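Local coordinates for protein STING-associated CdnE c-di-GMP synthase (Flavobacteriaceae, PDB 6WT8) that synthesises the cyclic dinucleotide c-di-GMP, probably as the second messenger that a partner STING protein senses in bacterial CBASS defence, at residues Ser16-Val21 and Gly57-Tyr62; Arg89-Thr95 and Ile239-Asn243; Ile248-Leu253 and Val290-Leu296; Leu309-Ile313 and Ile343-Ser347. One frame throughout, in Å; residues are numbered along the deposited sequence.

Interaction 1: Ser16-Val21 and Gly57-Tyr62; sequences SNPDLV and GVAPSY
Ser16 O accepts the backbone N of Ala59 at 2.9 Å, and the N-H...O angle of 170° makes this a nearly straight bond, the one direct hydrogen bond between residues 16-21 and 57-62. The same carbonyl oxygen also receives a CA-H...O contact from Val58 CA at 3.6 Å, so two successive residues converge on it. Close by, Ser16 CB rests 3.4 Å from Gly57 O. Ala59 CB is met by Val21 CG2 at 3.8 Å and, at a similar distance, by Asn17 OD1. Pro18 and Tyr62 approach from opposite directions: the phenol OH ends 3.3 Å from Pro18 CG, while Pro18 CD lies oblique to the ring. A water joins this OH to Asp19 OD2, donating to the carboxylate.

Asn17 supports this first shell from the start of a type I turn that runs to Leu20. With CG opposite the backbone N (chi1 -177°), its amide reaches Val21 and bonds it twice. OD1 takes Val21 N at 3.0 Å; ND2 gives to Val21 O, also at 3.0 Å, in the carbonyl plane and on a lone pair. Both ends of the amide are thereby fixed. An alanine here would remove both bonds and would probably leave Val21 freer to shift away from Ala59 CB.

The contact ties the C-terminal end of helix 5-16 to the short link between helices 46-56 and 60-81, and Lys101, from a neighbouring loop, touches both Pro18 and Tyr62.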
loop_
_atom_site.group_PDB
_atom_site.type_symbol
_atom_site.label_atom_id
_atom_site.label_comp_id
_atom_site.label_asym_id
_atom_site.label_seq_id
_atom_site.Cartn_x
_atom_site.Cartn_y
_atom_site.Cartn_z
ATOM N N SER A 16 8.549 15.660 -0.768
ATOM C CA SER A 16 9.316 14.473 -1.111
ATOM C C SER A 16 10.805 14.591 -0.839
ATOM O O SER A 16 11.443 13.609 -0.469
ATOM C CB SER A 16 9.159 14.150 -2.605
ATOM O OG SER A 16 7.844 13.752 -2.929
ATOM N N ASN A 17 11.401 15.746 -1.109
ATOM C CA ASN A 17 12.864 15.821 -1.072
ATOM C C ASN A 17 13.244 17.285 -0.912
ATOM O O ASN A 17 13.886 17.877 -1.820
ATOM C CB ASN A 17 13.431 15.214 -2.362
ATOM C CG ASN A 17 14.956 15.182 -2.380
ATOM O OD1 ASN A 17 15.604 15.274 -1.336
ATOM N ND2 ASN A 17 15.528 15.056 -3.564
ATOM N N PRO A 18 12.904 17.908 0.220
ATOM C CA PRO A 18 13.122 19.354 0.339
ATOM C C PRO A 18 14.579 19.749 0.313
ATOM O O PRO A 18 14.871 20.898 -0.026
ATOM C CB PRO A 18 12.477 19.707 1.695
ATOM C CG PRO A 18 12.452 18.407 2.444
ATOM C CD PRO A 18 12.153 17.380 1.374
ATOM N N ASP A 19 15.492 18.864 0.699
ATOM C CA ASP A 19 16.911 19.210 0.699
ATOM C C ASP A 19 17.605 18.847 -0.591
ATOM O O ASP A 19 18.821 19.073 -0.709
ATOM C CB ASP A 19 17.602 18.513 1.843
ATOM C CG ASP A 19 17.158 19.059 3.187
ATOM O OD1 ASP A 19 16.914 20.291 3.264
ATOM O OD2 ASP A 19 17.029 18.247 4.125
ATOM N N LEU A 20 16.855 18.325 -1.566
ATOM C CA LEU A 20 17.388 18.066 -2.912
ATOM C C LEU A 20 18.580 17.111 -2.873
ATOM O O LEU A 20 19.615 17.322 -3.530
ATOM C CB LEU A 20 17.740 19.367 -3.648
ATOM C CG LEU A 20 16.593 20.374 -3.759
ATOM C CD1 LEU A 20 16.989 21.597 -4.622
ATOM C CD2 LEU A 20 15.359 19.691 -4.323
ATOM N N VAL A 21 18.410 16.031 -2.109
ATOM C CA VAL A 21 19.419 14.988 -2.105
ATOM C C VAL A 21 19.371 14.262 -3.447
ATOM O O VAL A 21 18.354 14.253 -4.152
ATOM C CB VAL A 21 19.237 14.002 -0.932
ATOM C CG1 VAL A 21 19.174 14.784 0.406
ATOM C CG2 VAL A 21 18.082 13.117 -1.156
ATOM N N GLY A 57 9.190 9.695 -5.987
ATOM C CA GLY A 57 8.776 9.588 -4.594
ATOM C C GLY A 57 9.726 10.234 -3.584
ATOM O O GLY A 57 10.433 11.223 -3.850
ATOM N N VAL A 58 9.694 9.692 -2.367
ATOM C CA VAL A 58 10.286 10.308 -1.184
ATOM C C VAL A 58 11.764 9.952 -1.075
ATOM O O VAL A 58 12.180 8.810 -1.349
ATOM C CB VAL A 58 9.478 9.827 0.051
ATOM C CG1 VAL A 58 10.122 10.197 1.362
ATOM C CG2 VAL A 58 8.016 10.409 -0.017
ATOM N N ALA A 59 12.550 10.930 -0.626
ATOM C CA ALA A 59 13.971 10.685 -0.381
ATOM C C ALA A 59 14.161 9.518 0.604
ATOM O O ALA A 59 13.407 9.371 1.598
ATOM C CB ALA A 59 14.656 11.956 0.143
ATOM N N PRO A 60 15.173 8.679 0.366
ATOM C CA PRO A 60 15.315 7.421 1.125
ATOM C C PRO A 60 15.567 7.608 2.604
ATOM O O PRO A 60 15.195 6.696 3.379
ATOM C CB PRO A 60 16.504 6.730 0.453
ATOM C CG PRO A 60 17.162 7.766 -0.427
ATOM C CD PRO A 60 16.075 8.747 -0.798
ATOM N N SER A 61 16.132 8.724 3.053
ATOM C CA SER A 61 16.398 8.845 4.484
ATOM C C SER A 61 15.110 8.824 5.289
ATOM O O SER A 61 15.099 8.292 6.399
ATOM C CB SER A 61 17.209 10.113 4.772
ATOM O OG SER A 61 16.363 11.267 4.648
ATOM N N TYR A 62 14.012 9.391 4.749
ATOM C CA TYR A 62 12.772 9.443 5.517
ATOM C C TYR A 62 12.221 8.047 5.718
ATOM O O TYR A 62 11.800 7.656 6.823
ATOM C CB TYR A 62 11.744 10.311 4.770
ATOM C CG TYR A 62 12.176 11.753 4.639
ATOM C CD1 TYR A 62 12.182 12.600 5.726
ATOM C CD2 TYR A 62 12.580 12.253 3.418
ATOM C CE1 TYR A 62 12.612 13.933 5.598
ATOM C CE2 TYR A 62 12.971 13.581 3.275
ATOM C CZ TYR A 62 12.990 14.415 4.348
ATOM O OH TYR A 62 13.431 15.733 4.128
HETATM O O HOH W 1 16.541 15.125 3.481
#

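Interaction 2: Arg89-Thr95 and Ile239-Asn243; sequences RQGSVMT and IERIN
Met94 and Thr95, which pack on Ile239 of helix 235-248, belong to the 3-10 turn after strand 85-90. Its Gly91-Ser92 pair, with Asp106 on the adjoining strand, is consistent with the Gly-Ser signature of the DNA polymerase beta-like nucleotidyltransferase fold to which CD-NTases belong. The backbone of Gly91 suits such a turn: with phi at 117°, a side chain would collide with the carbonyl O of Gln90.

Ile239 reaches toward the turn with its CG1 branch, extended at chi2 (161°). Its CD1 lies 3.7 Å from CB of Met94, present as selenomethionine, and 3.9 Å from Arg89 O near the end of the strand. Thr95 supplies the other apolar contact. Its CG2 sits 3.6 Å from Ile239 O, and 3.9 Å from Ile242 CG2 one helical turn along, so the methyl rests on the helix backbone as well as on side chains. The sheet-side residue Gln90 meanwhile bonds Asp106 through NE2.

No hydrogen bond crosses directly between the two segments; polar linkage runs through Lys254, whose NZ bonds both Thr95 O and Asn243 OD1. That same OD1 passes 3.4 Å from Thr95 CG2, amide oxygen against methyl.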
loop_
_atom_site.group_PDB
_atom_site.type_symbol
_atom_site.label_atom_id
_atom_site.label_comp_id
_atom_site.label_asym_id
_atom_site.label_seq_id
_atom_site.Cartn_x
_atom_site.Cartn_y
_atom_site.Cartn_z
ATOM N N ARG A 89 4.905 -5.389 9.593
ATOM C CA ARG A 89 4.759 -3.989 9.229
ATOM C C ARG A 89 3.689 -3.851 8.168
ATOM O O ARG A 89 3.464 -4.762 7.374
ATOM C CB ARG A 89 6.071 -3.418 8.631
ATOM C CG ARG A 89 7.303 -3.479 9.549
ATOM C CD ARG A 89 7.140 -2.582 10.756
ATOM N NE ARG A 89 8.413 -2.632 11.490
ATOM C CZ ARG A 89 8.675 -3.502 12.485
ATOM N NH1 ARG A 89 7.728 -4.340 12.891
ATOM N NH2 ARG A 89 9.887 -3.529 13.070
ATOM N N GLN A 90 3.046 -2.682 8.108
ATOM C CA GLN A 90 2.095 -2.433 7.024
ATOM C C GLN A 90 2.177 -0.983 6.621
ATOM O O GLN A 90 2.789 -0.151 7.301
ATOM C CB GLN A 90 0.645 -2.749 7.386
ATOM C CG GLN A 90 0.078 -1.912 8.573
ATOM C CD GLN A 90 -1.377 -2.148 8.853
ATOM O OE1 GLN A 90 -1.951 -3.175 8.491
ATOM N NE2 GLN A 90 -2.004 -1.162 9.499
ATOM N N GLY A 91 1.549 -0.704 5.475
ATOM C CA GLY A 91 1.523 0.686 5.005
ATOM C C GLY A 91 2.241 0.867 3.660
ATOM O O GLY A 91 3.047 0.057 3.256
ATOM N N SER A 92 1.912 1.952 2.963
ATOM C CA SER A 92 2.536 2.226 1.676
ATOM C C SER A 92 4.047 2.428 1.784
ATOM O O SER A 92 4.764 2.225 0.802
ATOM C CB SER A 92 1.905 3.445 1.024
ATOM O OG SER A 92 2.045 4.549 1.834
ATOM N N VAL A 93 4.580 2.771 2.967
ATOM C CA VAL A 93 6.021 2.907 3.097
ATOM C C VAL A 93 6.693 1.561 2.841
ATOM O O VAL A 93 7.803 1.510 2.311
ATOM C CB VAL A 93 6.365 3.516 4.476
ATOM C CG1 VAL A 93 7.885 3.496 4.672
ATOM C CG2 VAL A 93 5.846 4.981 4.580
HETATM N N MSE A 94 5.978 0.453 3.099
HETATM C CA MSE A 94 6.582 -0.854 2.861
HETATM C C MSE A 94 6.722 -1.272 1.394
HETATM O O MSE A 94 7.424 -2.235 1.093
HETATM C CB MSE A 94 5.789 -1.959 3.584
HETATM C CG MSE A 94 5.989 -1.903 5.098
HETATM SE SE MSE A 94 7.841 -2.175 5.670
HETATM C CE MSE A 94 8.009 -4.011 5.249
ATOM N N THR A 95 6.057 -0.553 0.496
ATOM C CA THR A 95 6.328 -0.676 -0.949
ATOM C C THR A 95 7.009 0.550 -1.504
ATOM O O THR A 95 7.154 0.672 -2.735
ATOM C CB THR A 95 5.017 -0.924 -1.704
ATOM O OG1 THR A 95 4.045 0.039 -1.320
ATOM C CG2 THR A 95 4.418 -2.332 -1.387
ATOM N N ILE A 239 1.318 -5.659 -0.136
ATOM C CA ILE A 239 2.748 -5.339 -0.170
ATOM C C ILE A 239 3.469 -6.307 -1.088
ATOM O O ILE A 239 4.237 -5.907 -1.972
ATOM C CB ILE A 239 3.353 -5.351 1.247
ATOM C CG1 ILE A 239 2.846 -4.148 2.022
ATOM C CG2 ILE A 239 4.866 -5.437 1.194
ATOM C CD1 ILE A 239 3.001 -4.317 3.535
ATOM N N GLU A 240 3.279 -7.622 -0.872
ATOM C CA GLU A 240 3.994 -8.593 -1.670
ATOM C C GLU A 240 3.651 -8.449 -3.136
ATOM O O GLU A 240 4.543 -8.498 -3.991
ATOM C CB GLU A 240 3.686 -9.997 -1.154
ATOM C CG GLU A 240 4.463 -11.111 -1.889
ATOM C CD GLU A 240 5.953 -11.153 -1.541
ATOM O OE1 GLU A 240 6.676 -11.938 -2.198
ATOM O OE2 GLU A 240 6.397 -10.418 -0.637
ATOM N N ARG A 241 2.364 -8.287 -3.461
ATOM C CA ARG A 241 1.988 -8.295 -4.873
ATOM C C ARG A 241 2.492 -7.041 -5.596
ATOM O O ARG A 241 2.918 -7.141 -6.755
ATOM C CB ARG A 241 0.470 -8.446 -5.006
ATOM C CG ARG A 241 0.003 -9.891 -4.784
ATOM C CD ARG A 241 -1.539 -9.935 -4.880
ATOM N NE ARG A 241 -1.889 -11.372 -4.782
ATOM C CZ ARG A 241 -3.143 -11.828 -4.739
ATOM N NH1 ARG A 241 -4.200 -11.005 -4.761
ATOM N NH2 ARG A 241 -3.331 -13.158 -4.674
ATOM N N ILE A 242 2.413 -5.860 -4.941
ATOM C CA ILE A 242 2.963 -4.650 -5.562
ATOM C C ILE A 242 4.472 -4.789 -5.752
ATOM O O ILE A 242 5.018 -4.442 -6.819
ATOM C CB ILE A 242 2.574 -3.416 -4.740
ATOM C CG1 ILE A 242 1.069 -3.190 -4.954
ATOM C CG2 ILE A 242 3.387 -2.202 -5.178
ATOM C CD1 ILE A 242 0.509 -2.210 -3.860
ATOM N N ASN A 243 5.172 -5.305 -4.738
ATOM C CA ASN A 243 6.626 -5.442 -4.879
ATOM C C ASN A 243 6.986 -6.419 -5.994
ATOM O O ASN A 243 7.891 -6.161 -6.817
ATOM C CB ASN A 243 7.231 -5.847 -3.537
ATOM C CG ASN A 243 7.308 -4.673 -2.566
ATOM O OD1 ASN A 243 7.243 -3.500 -2.975
ATOM N ND2 ASN A 243 7.421 -4.977 -1.255
#

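Interaction 3: Ile248-Leu253 and Val290-Leu296; sequences ISNRRL and VKKYEDL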
loop_
_atom_site.group_PDB
_atom_site.type_symbol
_atom_site.label_atom_id
_atom_site.label_comp_id
_atom_site.label_asym_id
_atom_site.label_seq_id
_atom_site.Cartn_x
_atom_site.Cartn_y
_atom_site.Cartn_z
ATOM N N ILE A 248 8.397 -7.499 -12.055
ATOM C CA ILE A 248 7.972 -7.988 -13.366
ATOM C C ILE A 248 7.849 -6.851 -14.375
ATOM O O ILE A 248 8.197 -7.018 -15.552
ATOM C CB ILE A 248 6.661 -8.783 -13.254
ATOM C CG1 ILE A 248 6.846 -9.964 -12.329
ATOM C CG2 ILE A 248 6.137 -9.210 -14.633
ATOM C CD1 ILE A 248 5.502 -10.709 -12.007
ATOM N N SER A 249 7.378 -5.660 -13.930
ATOM C CA SER A 249 7.200 -4.509 -14.797
ATOM C C SER A 249 8.496 -3.803 -15.184
ATOM O O SER A 249 8.408 -2.733 -15.786
ATOM C CB SER A 249 6.303 -3.496 -14.082
ATOM O OG SER A 249 7.027 -2.753 -13.112
ATOM N N ASN A 250 9.669 -4.369 -14.882
ATOM C CA ASN A 250 10.959 -3.679 -15.104
ATOM C C ASN A 250 10.997 -2.352 -14.349
ATOM O O ASN A 250 11.482 -1.317 -14.829
ATOM C CB ASN A 250 11.254 -3.441 -16.614
ATOM C CG ASN A 250 11.339 -4.692 -17.400
ATOM O OD1 ASN A 250 11.613 -5.778 -16.899
ATOM N ND2 ASN A 250 11.188 -4.517 -18.725
ATOM N N ARG A 251 10.492 -2.395 -13.109
ATOM C CA ARG A 251 10.606 -1.285 -12.151
ATOM C C ARG A 251 9.904 -0.038 -12.663
ATOM O O ARG A 251 10.415 1.087 -12.508
ATOM C CB ARG A 251 12.074 -1.014 -11.770
ATOM C CG ARG A 251 12.684 -2.244 -11.084
ATOM C CD ARG A 251 14.117 -2.073 -10.603
ATOM N NE ARG A 251 15.110 -2.018 -11.694
ATOM C CZ ARG A 251 16.428 -2.017 -11.504
ATOM N NH1 ARG A 251 16.934 -2.033 -10.261
ATOM N NH2 ARG A 251 17.224 -1.972 -12.540
ATOM N N ARG A 252 8.703 -0.229 -13.232
ATOM C CA ARG A 252 7.864 0.891 -13.667
ATOM C C ARG A 252 6.562 1.037 -12.888
ATOM O O ARG A 252 6.000 2.168 -12.867
ATOM C CB ARG A 252 7.525 0.761 -15.157
ATOM C CG ARG A 252 8.738 1.288 -16.012
ATOM C CD ARG A 252 8.923 0.435 -17.177
ATOM N NE ARG A 252 9.781 1.004 -18.205
ATOM C CZ ARG A 252 11.066 0.643 -18.409
ATOM N NH1 ARG A 252 11.696 -0.143 -17.540
ATOM N NH2 ARG A 252 11.722 1.114 -19.485
ATOM N N LEU A 253 6.036 -0.043 -12.299
ATOM C CA LEU A 253 4.705 0.025 -11.672
ATOM C C LEU A 253 4.688 1.053 -10.555
ATOM O O LEU A 253 3.755 1.869 -10.471
ATOM C CB LEU A 253 4.320 -1.357 -11.110
ATOM C CG LEU A 253 3.087 -1.350 -10.204
ATOM C CD1 LEU A 253 1.876 -0.965 -11.040
ATOM C CD2 LEU A 253 2.906 -2.748 -9.595
ATOM N N VAL A 290 1.344 -5.793 -17.866
ATOM C CA VAL A 290 2.731 -5.325 -17.872
ATOM C C VAL A 290 3.310 -5.266 -19.270
ATOM O O VAL A 290 4.210 -4.459 -19.527
ATOM C CB VAL A 290 3.679 -6.166 -16.999
ATOM C CG1 VAL A 290 3.404 -5.929 -15.532
ATOM C CG2 VAL A 290 3.672 -7.671 -17.424
ATOM N N LYS A 291 2.857 -6.134 -20.188
ATOM C CA LYS A 291 3.465 -6.111 -21.519
ATOM C C LYS A 291 3.208 -4.791 -22.235
ATOM O O LYS A 291 3.933 -4.455 -23.183
ATOM C CB LYS A 291 2.972 -7.281 -22.375
ATOM C CG LYS A 291 3.391 -8.591 -21.773
ATOM C CD LYS A 291 3.518 -9.695 -22.820
ATOM C CE LYS A 291 4.501 -10.730 -22.324
ATOM N NZ LYS A 291 4.028 -11.271 -21.015
ATOM N N LYS A 292 2.190 -4.047 -21.818
ATOM C CA LYS A 292 1.896 -2.788 -22.480
ATOM C C LYS A 292 2.850 -1.691 -22.092
ATOM O O LYS A 292 2.958 -0.730 -22.842
ATOM C CB LYS A 292 0.477 -2.338 -22.174
ATOM C CG LYS A 292 -0.524 -3.350 -22.744
ATOM C CD LYS A 292 -1.934 -2.934 -22.406
ATOM C CE LYS A 292 -2.941 -3.993 -22.934
ATOM N NZ LYS A 292 -4.331 -3.795 -22.453
ATOM N N TYR A 293 3.589 -1.842 -20.983
ATOM C CA TYR A 293 4.391 -0.723 -20.540
ATOM C C TYR A 293 5.781 -1.064 -19.994
ATOM O O TYR A 293 6.542 -0.124 -19.709
ATOM C CB TYR A 293 3.610 0.081 -19.483
ATOM C CG TYR A 293 3.423 -0.576 -18.131
ATOM C CD1 TYR A 293 2.334 -1.417 -17.878
ATOM C CD2 TYR A 293 4.382 -0.393 -17.138
ATOM C CE1 TYR A 293 2.174 -1.994 -16.603
ATOM C CE2 TYR A 293 4.225 -0.906 -15.899
ATOM C CZ TYR A 293 3.141 -1.730 -15.655
ATOM O OH TYR A 293 3.019 -2.306 -14.392
ATOM N N GLU A 294 6.143 -2.346 -19.819
ATOM C CA GLU A 294 7.401 -2.645 -19.154
ATOM C C GLU A 294 8.633 -2.158 -19.914
ATOM O O GLU A 294 9.703 -2.036 -19.295
ATOM C CB GLU A 294 7.521 -4.134 -18.899
ATOM C CG GLU A 294 7.682 -4.972 -20.172
ATOM C CD GLU A 294 7.735 -6.436 -19.793
ATOM O OE1 GLU A 294 6.696 -6.923 -19.316
ATOM O OE2 GLU A 294 8.812 -7.061 -19.890
ATOM N N ASP A 295 8.523 -1.848 -21.210
ATOM C CA ASP A 295 9.691 -1.364 -21.951
ATOM C C ASP A 295 9.517 0.077 -22.392
ATOM O O ASP A 295 10.311 0.578 -23.199
ATOM C CB ASP A 295 9.972 -2.264 -23.157
ATOM C CG ASP A 295 10.477 -3.626 -22.736
ATOM O OD1 ASP A 295 11.306 -3.694 -21.803
ATOM O OD2 ASP A 295 10.095 -4.623 -23.397
ATOM N N LEU A 296 8.517 0.760 -21.878
ATOM C CA LEU A 296 8.313 2.149 -22.283
ATOM C C LEU A 296 9.202 3.096 -21.481
ATOM O O LEU A 296 9.425 2.909 -20.277
ATOM C CB LEU A 296 6.856 2.558 -22.051
ATOM C CG LEU A 296 5.861 1.936 -23.051
ATOM C CD1 LEU A 296 4.490 2.516 -22.707
ATOM C CD2 LEU A 296 6.195 2.295 -24.451
HETATM O O HOH W 2 8.831 -8.924 -17.176
HETATM O O HOH W 3 12.200 -6.047 -21.082
#
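Arg252 starts with CG opposite its carbonyl carbon (chi1 -81°) and then bends at chi2 (141°, away from a staggered value), which lays the guanidinium group against the carbonyls of Glu294 and Leu296. NE and NH2 grip one atom side-on, Leu296 O, at 2.8 Å from NE and 3.0 Å from NH2, and this oxygen lies close to the guanidinium plane. Glu294 O instead stands 3.0 Å above the plane, over its centre. NH1 turns back to Asn250 O at 3.0 Å, so bonds on two sides fix the group's rotation. A leucine in its place would lack these donors and would probably leave Leu296 O without its paired grip and the 290-296 loop less firmly held.

Asn250 adds a second link, ND2 to Glu294 O at 2.9 Å, with the donor well above that carbonyl plane. Tyr293 turns its ring edge to Arg252 CB, and its OH sits 3.5 Å from Ser249 CB. Ser249 OG accepts from the backbone N of both Arg252 and Leu253 and bonds Asp246 O. This serine forms an ST motif, while Asn250, with positive phi, is the C-prime residue of the Schellman motif that closes helix 235-248.

Interaction 4: Leu309-Ile313 and Ile343-Ser347; sequences LTNII and IEFLS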
loop_
_atom_site.group_PDB
_atom_site.type_symbol
_atom_site.label_atom_id
_atom_site.label_comp_id
_atom_site.label_asym_id
_atom_site.label_seq_id
_atom_site.Cartn_x
_atom_site.Cartn_y
_atom_site.Cartn_z
ATOM N N LEU A 309 -7.264 5.165 -17.675
ATOM C CA LEU A 309 -8.396 5.872 -17.055
ATOM C C LEU A 309 -9.516 6.111 -18.044
ATOM O O LEU A 309 -10.685 5.951 -17.678
ATOM C CB LEU A 309 -7.945 7.193 -16.455
ATOM C CG LEU A 309 -6.859 7.074 -15.376
ATOM C CD1 LEU A 309 -6.672 8.426 -14.715
ATOM C CD2 LEU A 309 -7.165 6.077 -14.321
ATOM N N THR A 310 -9.187 6.452 -19.304
ATOM C CA THR A 310 -10.209 6.609 -20.337
ATOM C C THR A 310 -11.019 5.336 -20.529
ATOM O O THR A 310 -12.261 5.389 -20.657
ATOM C CB THR A 310 -9.494 7.040 -21.632
ATOM O OG1 THR A 310 -8.976 8.338 -21.360
ATOM C CG2 THR A 310 -10.482 7.059 -22.789
ATOM N N ASN A 311 -10.355 4.177 -20.518
ATOM C CA ASN A 311 -11.047 2.895 -20.670
ATOM C C ASN A 311 -11.924 2.607 -19.471
ATOM O O ASN A 311 -13.041 2.086 -19.617
ATOM C CB ASN A 311 -10.033 1.750 -20.806
ATOM C CG ASN A 311 -9.271 1.776 -22.146
ATOM O OD1 ASN A 311 -9.666 2.459 -23.089
ATOM N ND2 ASN A 311 -8.178 1.023 -22.217
ATOM N N ILE A 312 -11.452 2.961 -18.276
ATOM C CA ILE A 312 -12.306 2.787 -17.092
ATOM C C ILE A 312 -13.575 3.619 -17.187
ATOM O O ILE A 312 -14.659 3.151 -16.790
ATOM C CB ILE A 312 -11.512 3.110 -15.817
ATOM C CG1 ILE A 312 -10.510 1.975 -15.614
ATOM C CG2 ILE A 312 -12.454 3.354 -14.564
ATOM C CD1 ILE A 312 -9.490 2.352 -14.532
ATOM N N ILE A 313 -13.455 4.883 -17.621
ATOM C CA ILE A 313 -14.621 5.766 -17.734
ATOM C C ILE A 313 -15.582 5.246 -18.794
ATOM O O ILE A 313 -16.814 5.300 -18.606
ATOM C CB ILE A 313 -14.146 7.199 -18.037
ATOM C CG1 ILE A 313 -13.393 7.782 -16.841
ATOM C CG2 ILE A 313 -15.310 8.120 -18.456
ATOM C CD1 ILE A 313 -12.458 8.934 -17.313
ATOM N N ILE A 343 -11.881 9.937 -11.141
ATOM C CA ILE A 343 -11.119 9.402 -12.282
ATOM C C ILE A 343 -11.178 10.390 -13.442
ATOM O O ILE A 343 -10.178 10.611 -14.133
ATOM C CB ILE A 343 -11.661 8.019 -12.705
ATOM C CG1 ILE A 343 -11.586 7.038 -11.526
ATOM C CG2 ILE A 343 -10.924 7.460 -13.955
ATOM C CD1 ILE A 343 -10.176 6.808 -11.030
ATOM N N GLU A 344 -12.372 10.969 -13.717
ATOM C CA GLU A 344 -12.474 11.957 -14.804
ATOM C C GLU A 344 -11.570 13.180 -14.553
ATOM O O GLU A 344 -10.904 13.664 -15.480
ATOM C CB GLU A 344 -13.926 12.414 -14.993
ATOM C CG GLU A 344 -14.818 11.326 -15.541
ATOM C CD GLU A 344 -16.316 11.651 -15.494
ATOM O OE1 GLU A 344 -16.689 12.845 -15.362
ATOM O OE2 GLU A 344 -17.114 10.694 -15.567
ATOM N N PHE A 345 -11.539 13.727 -13.330
ATOM C CA PHE A 345 -10.626 14.846 -13.072
ATOM C C PHE A 345 -9.182 14.417 -13.221
ATOM O O PHE A 345 -8.345 15.189 -13.741
ATOM C CB PHE A 345 -10.900 15.417 -11.664
ATOM C CG PHE A 345 -12.113 16.309 -11.604
ATOM C CD1 PHE A 345 -12.242 17.370 -12.492
ATOM C CD2 PHE A 345 -13.102 16.089 -10.654
ATOM C CE1 PHE A 345 -13.350 18.229 -12.375
ATOM C CE2 PHE A 345 -14.200 16.959 -10.556
ATOM C CZ PHE A 345 -14.329 17.986 -11.438
ATOM N N LEU A 346 -8.842 13.205 -12.783
ATOM C CA LEU A 346 -7.455 12.744 -12.977
ATOM C C LEU A 346 -7.131 12.616 -14.458
ATOM O O LEU A 346 -6.032 12.988 -14.886
ATOM C CB LEU A 346 -7.245 11.379 -12.314
ATOM C CG LEU A 346 -7.243 11.374 -10.806
ATOM C CD1 LEU A 346 -7.064 9.915 -10.357
ATOM C CD2 LEU A 346 -6.104 12.217 -10.222
ATOM N N SER A 347 -8.055 12.081 -15.258
ATOM C CA SER A 347 -7.774 11.937 -16.679
ATOM C C SER A 347 -7.618 13.298 -17.343
ATOM O O SER A 347 -6.769 13.446 -18.244
ATOM C CB SER A 347 -8.866 11.095 -17.317
ATOM O OG SER A 347 -10.031 11.858 -17.461
#
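Leu309 CB lies 3.9 Å from Ile343 CG2 and 4.1 Å from Ser347 CB, so the side chain enters the opposing helix between two residues one turn apart. From CG the two methyls part. CD2 stays with Ile343, 4.0 Å from its CG2, while CD1 reaches on to Leu346 CB at 3.8 Å and comes close to the backbone N of Ser347. Ile343 CG2 is thus touched by both the base and one branch of the leucine.

The same methyl serves a second partner. Ile343 carries CG2 opposite its backbone N, and there Ile313 CG1 meets it at 3.8 Å, the two isoleucines sliding past each other in opposite directions. Ile313 CD1 continues outward to the aliphatic part of Glu344, 3.8 Å from CG, and to Ser347 OG. That hydroxyl is turned back to its own helix, donating to Glu344 O at 2.8 Å, which satisfies it beside an apolar neighbour. No hydrogen bond crosses the interface; the contact is apolar packing.

The two segments run roughly antiparallel, their N-to-C directions 147° apart, with axes 9.7 Å apart at closest approach. Ile284 of helix 278-287 touches Leu309, Ile312 and Ile343, and Ile263 of helix 253-266 touches Leu346, so the pair of helices 300-314 and 336-360 is packed within the C-terminal helical bundle.

How the interactions relate
Along the chain the four interactions follow in series, each closing before the next opens. Interaction 1 lies at the start of helix 60-81, which leads into strand 85-90 of interaction 2; their centres are about 19 Å apart. Interactions 2 and 3 share helix 235-248, one on its middle and one at its C-terminal end, and touch where Ile242 O meets Leu253 CD2 at 3.9 Å. Interactions 3 and 4 both lie in the helical part, their centres about 21 Å apart and without touching; together they hold its helices and loops to one another. Interaction 2, about 5 Å from the chain centre, joins the nucleotidyltransferase sheet region to helix 235-248.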